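Local coordinates for lectin (Pleurotus ostreatus, PDB 6T0Q), which probably recognises galactose-type sugars as a calcium-containing mushroom lectin and has a binding site for N-acetyl-D-galactosamine, at residues 198-203 with 287-292; 244-249 with 273-278. All blocks are in the same frame, centred on the assembly; numbering follows the deposited sequence.

Contact 1: 198-203 with 287-292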
loop_
_atom_site.group_PDB
_atom_site.type_symbol
_atom_site.label_atom_id
_atom_site.label_comp_id
_atom_site.label_asym_id
_atom_site.label_seq_id
_atom_site.Cartn_x
_atom_site.Cartn_y
_atom_site.Cartn_z
ATOM N N SER A 198 -18.779 -12.731 -10.968
ATOM C CA SER A 198 -17.704 -12.108 -11.727
ATOM C C SER A 198 -18.195 -11.755 -13.127
ATOM O O SER A 198 -19.290 -12.143 -13.547
ATOM C CB SER A 198 -16.482 -13.033 -11.801
ATOM O OG SER A 198 -16.035 -13.360 -10.500
ATOM N N ASN A 199 -17.373 -10.993 -13.851
ATOM C CA ASN A 199 -17.730 -10.519 -15.184
ATOM C C ASN A 199 -16.644 -10.857 -16.191
ATOM O O ASN A 199 -15.450 -10.799 -15.880
ATOM C CB ASN A 199 -17.930 -8.990 -15.229
ATOM C CG ASN A 199 -18.903 -8.504 -14.201
ATOM O OD1 ASN A 199 -20.108 -8.538 -14.415
ATOM N ND2 ASN A 199 -18.384 -8.057 -13.059
ATOM N N TRP A 200 -17.064 -11.173 -17.410
ATOM C CA TRP A 200 -16.143 -11.114 -18.529
ATOM C C TRP A 200 -15.825 -9.652 -18.818
ATOM O O TRP A 200 -16.738 -8.832 -18.963
ATOM C CB TRP A 200 -16.755 -11.769 -19.763
ATOM C CG TRP A 200 -17.085 -13.232 -19.623
ATOM C CD1 TRP A 200 -18.282 -13.774 -19.243
ATOM C CD2 TRP A 200 -16.214 -14.334 -19.904
ATOM N NE1 TRP A 200 -18.206 -15.150 -19.268
ATOM C CE2 TRP A 200 -16.949 -15.517 -19.673
ATOM C CE3 TRP A 200 -14.888 -14.434 -20.337
ATOM C CZ2 TRP A 200 -16.401 -16.788 -19.859
ATOM C CZ3 TRP A 200 -14.344 -15.700 -20.522
ATOM C CH2 TRP A 200 -15.104 -16.858 -20.283
ATOM N N ILE A 201 -14.536 -9.313 -18.868
ATOM C CA ILE A 201 -14.114 -7.952 -19.177
ATOM C C ILE A 201 -13.191 -7.981 -20.389
ATOM O O ILE A 201 -12.649 -9.023 -20.771
ATOM C CB ILE A 201 -13.417 -7.246 -17.985
ATOM C CG1 ILE A 201 -12.121 -7.973 -17.587
ATOM C CG2 ILE A 201 -14.371 -7.137 -16.792
ATOM C CD1 ILE A 201 -11.325 -7.250 -16.478
ATOM N N TRP A 202 -13.021 -6.810 -20.996
ATOM C CA TRP A 202 -12.060 -6.624 -22.077
ATOM C C TRP A 202 -11.746 -5.135 -22.157
ATOM O O TRP A 202 -12.243 -4.337 -21.356
ATOM C CB TRP A 202 -12.601 -7.165 -23.408
ATOM C CG TRP A 202 -11.524 -7.541 -24.402
ATOM C CD1 TRP A 202 -11.199 -6.876 -25.562
ATOM C CD2 TRP A 202 -10.639 -8.671 -24.327
ATOM N NE1 TRP A 202 -10.177 -7.532 -26.209
ATOM C CE2 TRP A 202 -9.811 -8.631 -25.469
ATOM C CE3 TRP A 202 -10.474 -9.718 -23.405
ATOM C CZ2 TRP A 202 -8.829 -9.593 -25.712
ATOM C CZ3 TRP A 202 -9.499 -10.669 -23.646
ATOM C CH2 TRP A 202 -8.691 -10.604 -24.796
ATOM N N THR A 203 -10.896 -4.765 -23.114
ATOM C CA THR A 203 -10.755 -3.350 -23.426
ATOM C C THR A 203 -11.989 -2.873 -24.189
ATOM O O THR A 203 -12.802 -3.668 -24.676
ATOM C CB THR A 203 -9.482 -3.087 -24.232
ATOM O OG1 THR A 203 -9.262 -4.168 -25.147
ATOM C CG2 THR A 203 -8.281 -2.957 -23.307
ATOM N N GLY A 287 -12.941 -12.167 -24.089
ATOM C CA GLY A 287 -13.148 -11.762 -22.710
ATOM C C GLY A 287 -12.210 -12.527 -21.798
ATOM O O GLY A 287 -11.705 -13.597 -22.144
ATOM N N VAL A 288 -11.978 -11.949 -20.622
ATOM C CA VAL A 288 -11.288 -12.650 -19.544
ATOM C C VAL A 288 -12.127 -12.493 -18.283
ATOM O O VAL A 288 -12.758 -11.451 -18.068
ATOM C CB VAL A 288 -9.839 -12.139 -19.342
ATOM C CG1 VAL A 288 -9.825 -10.673 -18.994
ATOM C CG2 VAL A 288 -9.098 -12.951 -18.247
ATOM N N ILE A 289 -12.167 -13.540 -17.468
ATOM C CA ILE A 289 -12.961 -13.538 -16.244
ATOM C C ILE A 289 -12.125 -14.181 -15.150
ATOM O O ILE A 289 -11.354 -15.109 -15.417
ATOM C CB ILE A 289 -14.307 -14.273 -16.453
ATOM C CG1 ILE A 289 -15.207 -14.142 -15.223
ATOM C CG2 ILE A 289 -14.090 -15.747 -16.791
ATOM C CD1 ILE A 289 -16.628 -14.682 -15.486
ATOM N N ALA A 290 -12.247 -13.664 -13.925
ATOM C CA ALA A 290 -11.469 -14.206 -12.821
ATOM C C ALA A 290 -12.156 -13.886 -11.505
ATOM O O ALA A 290 -12.889 -12.900 -11.387
ATOM C CB ALA A 290 -10.036 -13.664 -12.794
ATOM N N THR A 291 -11.911 -14.745 -10.527
ATOM C CA THR A 291 -12.329 -14.538 -9.149
ATOM C C THR A 291 -11.108 -14.781 -8.286
ATOM O O THR A 291 -10.385 -15.758 -8.499
ATOM C CB THR A 291 -13.471 -15.484 -8.750
ATOM O OG1 THR A 291 -14.570 -15.312 -9.655
ATOM C CG2 THR A 291 -13.944 -15.193 -7.308
ATOM N N ILE A 292 -10.864 -13.892 -7.333
ATOM C CA ILE A 292 -9.677 -13.954 -6.489
ATOM C C ILE A 292 -10.120 -13.814 -5.046
ATOM O O ILE A 292 -10.835 -12.864 -4.707
ATOM C CB ILE A 292 -8.666 -12.842 -6.831
ATOM C CG1 ILE A 292 -8.198 -12.941 -8.282
ATOM C CG2 ILE A 292 -7.477 -12.888 -5.849
ATOM C CD1 ILE A 292 -7.500 -11.663 -8.759
#
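Gly287 enters the contact between two tryptophans of segment 198-203. Its CA lies 3.4 Å from CE3 of Trp202, meeting that ring obliquely, while its carbonyl C sits near the plane of the Trp200 ring at the CE3 edge. Next comes Val288, which forms the one beta bridge here, an antiparallel hydrogen-bonded pair with Ile201: Ile201 N reaches Val288 O at 2.9 Å, and Val288 N returns to Ile201 O at 3.0 Å. The strands diverge beyond it, their directions being 134° apart. Beside the bridge the two side chains meet through single branches, Ile201 CG1 to Val288 CG1 at 3.8 Å.

Ile289 turns to segment 198-203 and supplies the main apolar contact. Its CG2 stands over the six-membered ring of Trp200, 3.7 Å from the ring centre and only 7° off the normal, a CH-pi contact. With CG1 anti to the backbone N (chi1 -174°), the longer branch of Ile289 diverges from CG2 and sets off forward along the strand, its CG1 3.4 Å from Asn199 O. At Ala290 and Thr291 the strands have parted, and a serine bridges the gap: Ser198 OG is 2.6 Å from Thr291 OG1, with Ala290 O a longer, weak alternative. Ser198 is modelled in two conformers, so this link is doubtful; Thr291 OG1 also makes a hydrogen bond with Pro194 O.

Trp200 stacks as well on Trp344, and Trp202 touches Asn281, a calcium ligand. Strand 199-202 is an outermost strand of the seven-stranded antiparallel sheet, bonded through its backbone to strand 331-338, whereas strand 287-296 lies between 229-239 and 301-305 in another antiparallel sheet, so the bridge joins an edge strand of one sheet to an inner strand of the other, where the two pack face to face as a beta sandwich.

Contact 2: 244-249 with 273-278; sequences LYVNGA and NTFAIN. With NAG (2-acetamido-2-deoxy-beta-D-glucopyranose), chain B.
Tyr245 and Ala276 make the hydrogen-bonded pair at the middle of this contact: Tyr245 N to Ala276 O at 2.8 Å, and Ala276 N to Tyr245 O at 2.9 Å. On either side of it, Leu244 with Ile277 and Val246 with Phe275 are non-hydrogen-bonded pairs whose side chains share the buried face. Val246 CG2 lies 4.0 Å from Phe275 CE2 with the two side chains running alongside each other, while Leu244 CD1 meets Ile277 CG1. Phe275 and Ile277 pack on against strand 287-296 of the other sheet.

Antiparallel pairing ends at a type I' turn, Val246 to Ala249, which joins strands 241-246 and 249-254 into a beta hairpin. Asn247, with positive phi (49°), has left the strand, and its side chain takes over the pairing. Its backbone N still donates to Thr274 O, but OD1 receives Thr274 N at 2.9 Å, and ND2 gives a straight bond to Asn273 OD1 at 2.8 Å, with Asn273 OD1 lying in the plane of the Asn247 amide. The two amides are turned 35° from each other, and Asn273 ND2 is held in turn by His269 O. Asn247 also packs on Leu324 of the second subunit.

The other face is looser and watery. A water joins Gly248 N to Thr274 O. Further along, the Tyr245 ring reaches out beside Asn278, its OH 2.6 Å from another water, which accepts from Asn278 ND2 and donates, at 3.3 Å, to the acetamido O7 of NAG in chain B. That sugar begins an N-linked glycan, its C1 bonded to ND2 of Asn278, and Phe320 meets the Tyr245 ring edge-to-face at the same site.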
loop_
_atom_site.group_PDB
_atom_site.type_symbol
_atom_site.label_atom_id
_atom_site.label_comp_id
_atom_site.label_asym_id
_atom_site.label_seq_id
_atom_site.Cartn_x
_atom_site.Cartn_y
_atom_site.Cartn_z
ATOM N N LEU A 244 -1.131 -14.980 -16.537
ATOM C CA LEU A 244 -1.439 -14.355 -15.261
ATOM C C LEU A 244 -0.153 -14.118 -14.487
ATOM O O LEU A 244 0.691 -15.019 -14.403
ATOM C CB LEU A 244 -2.374 -15.238 -14.439
ATOM C CG LEU A 244 -2.624 -14.806 -12.992
ATOM C CD1 LEU A 244 -3.457 -13.518 -12.959
ATOM C CD2 LEU A 244 -3.315 -15.935 -12.237
ATOM N N TYR A 245 -0.030 -12.922 -13.903
ATOM C CA TYR A 245 1.106 -12.519 -13.081
ATOM C C TYR A 245 0.619 -11.991 -11.736
ATOM O O TYR A 245 -0.462 -11.402 -11.639
ATOM C CB TYR A 245 1.934 -11.410 -13.765
ATOM C CG TYR A 245 2.393 -11.746 -15.166
ATOM C CD1 TYR A 245 1.533 -11.613 -16.250
ATOM C CD2 TYR A 245 3.692 -12.191 -15.403
ATOM C CE1 TYR A 245 1.948 -11.919 -17.535
ATOM C CE2 TYR A 245 4.119 -12.499 -16.680
ATOM C CZ TYR A 245 3.242 -12.365 -17.744
ATOM O OH TYR A 245 3.660 -12.672 -19.019
ATOM N N VAL A 246 1.434 -12.180 -10.696
ATOM C CA VAL A 246 1.204 -11.542 -9.402
ATOM C C VAL A 246 2.517 -10.909 -8.950
ATOM O O VAL A 246 3.555 -11.579 -8.903
ATOM C CB VAL A 246 0.653 -12.520 -8.339
ATOM C CG1 VAL A 246 1.638 -13.614 -8.015
ATOM C CG2 VAL A 246 0.285 -11.769 -7.068
ATOM N N ASN A 247 2.472 -9.606 -8.665
ATOM C CA ASN A 247 3.662 -8.825 -8.316
ATOM C C ASN A 247 4.798 -9.049 -9.314
ATOM O O ASN A 247 5.970 -9.145 -8.946
ATOM C CB ASN A 247 4.105 -9.136 -6.891
ATOM C CG ASN A 247 3.026 -8.815 -5.890
ATOM O OD1 ASN A 247 2.311 -7.822 -6.048
ATOM N ND2 ASN A 247 2.870 -9.668 -4.874
ATOM N N GLY A 248 4.443 -9.150 -10.595
ATOM C CA GLY A 248 5.423 -9.299 -11.654
ATOM C C GLY A 248 5.909 -10.709 -11.904
ATOM O O GLY A 248 6.602 -10.938 -12.902
ATOM N N ALA A 249 5.579 -11.663 -11.041
ATOM C CA ALA A 249 6.012 -13.039 -11.225
ATOM C C ALA A 249 4.953 -13.820 -11.993
ATOM O O ALA A 249 3.753 -13.655 -11.756
ATOM C CB ALA A 249 6.283 -13.704 -9.875
ATOM N N ASN A 273 -0.442 -6.058 -3.317
ATOM C CA ASN A 273 -0.353 -7.111 -4.325
ATOM C C ASN A 273 -1.064 -6.692 -5.599
ATOM O O ASN A 273 -2.214 -6.244 -5.550
ATOM C CB ASN A 273 -0.948 -8.424 -3.798
ATOM C CG ASN A 273 -0.140 -8.991 -2.661
ATOM O OD1 ASN A 273 0.890 -9.624 -2.880
ATOM N ND2 ASN A 273 -0.580 -8.741 -1.436
ATOM N N THR A 274 -0.391 -6.877 -6.735
ATOM C CA THR A 274 -0.905 -6.486 -8.043
ATOM C C THR A 274 -1.078 -7.720 -8.919
ATOM O O THR A 274 -0.112 -8.451 -9.168
ATOM C CB THR A 274 0.029 -5.490 -8.737
ATOM O OG1 THR A 274 -0.009 -4.232 -8.051
ATOM C CG2 THR A 274 -0.420 -5.280 -10.189
ATOM N N PHE A 275 -2.298 -7.937 -9.397
ATOM C CA PHE A 275 -2.607 -9.019 -10.315
ATOM C C PHE A 275 -2.637 -8.442 -11.722
ATOM O O PHE A 275 -3.285 -7.419 -11.957
ATOM C CB PHE A 275 -3.950 -9.659 -9.945
ATOM C CG PHE A 275 -3.989 -10.172 -8.519
ATOM C CD1 PHE A 275 -4.287 -9.321 -7.469
ATOM C CD2 PHE A 275 -3.697 -11.495 -8.235
ATOM C CE1 PHE A 275 -4.301 -9.785 -6.148
ATOM C CE2 PHE A 275 -3.709 -11.969 -6.920
ATOM C CZ PHE A 275 -4.013 -11.116 -5.882
ATOM N N ALA A 276 -1.921 -9.075 -12.649
ATOM C CA ALA A 276 -1.855 -8.564 -14.012
ATOM C C ALA A 276 -2.093 -9.687 -15.004
ATOM O O ALA A 276 -1.624 -10.812 -14.810
ATOM C CB ALA A 276 -0.511 -7.885 -14.298
ATOM N N ILE A 277 -2.835 -9.378 -16.066
ATOM C CA ILE A 277 -3.240 -10.369 -17.051
ATOM C C ILE A 277 -2.889 -9.845 -18.435
ATOM O O ILE A 277 -3.217 -8.704 -18.773
ATOM C CB ILE A 277 -4.749 -10.671 -16.977
ATOM C CG1 ILE A 277 -5.174 -11.127 -15.578
ATOM C CG2 ILE A 277 -5.128 -11.720 -18.012
ATOM C CD1 ILE A 277 -6.713 -11.204 -15.434
ATOM N N ASN A 278 -2.226 -10.669 -19.228
ATOM C CA ASN A 278 -2.129 -10.456 -20.667
ATOM C C ASN A 278 -3.058 -11.475 -21.323
ATOM O O ASN A 278 -2.776 -12.675 -21.320
ATOM C CB ASN A 278 -0.679 -10.593 -21.135
ATOM C CG ASN A 278 -0.548 -10.710 -22.655
ATOM O OD1 ASN A 278 -1.490 -10.475 -23.399
ATOM N ND2 ASN A 278 0.645 -11.072 -23.113
HETATM C C1 NAG B . 0.886 -11.263 -24.516
HETATM C C2 NAG B . 2.306 -10.907 -24.922
HETATM C C3 NAG B . 2.536 -11.287 -26.373
HETATM C C4 NAG B . 2.300 -12.778 -26.561
HETATM C C5 NAG B . 0.927 -13.206 -26.036
HETATM C C6 NAG B . 0.832 -14.708 -25.881
HETATM C C7 NAG B . 3.510 -9.082 -23.822
HETATM C C8 NAG B . 3.706 -7.599 -23.726
HETATM N N2 NAG B . 2.598 -9.499 -24.707
HETATM O O3 NAG B . 3.874 -10.959 -26.728
HETATM O O4 NAG B . 2.439 -12.817 -27.928
HETATM O O5 NAG B . 0.662 -12.669 -24.728
HETATM O O6 NAG B . -0.186 -15.256 -26.704
HETATM O O7 NAG B . 4.145 -9.871 -23.123
HETATM O O HOH W 1 2.579 -12.122 -21.296
HETATM O O HOH W 2 1.676 -8.637 -11.490
#

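The centres of the two contacts are 14 Å apart, on the same side of the chain's centre. Along the chain contact 2 is nested inside contact 1: segment 198-203 comes first, then 244-249 and 273-278, and 287-292 closes the loop. Strands 199-202, 241-246 and 273-281 belong to one seven-stranded sheet, so contact 2 builds one sheet of the sandwich while contact 1 joins that sheet's edge to the opposite sheet, near the calcium site. From Asn281, at the end of strand 273-281, through Gly283 and Pro285 in the connection to 287-296, the chain supplies calcium ligands; Gly283 also belongs to the N-acetyl-D-galactosamine site.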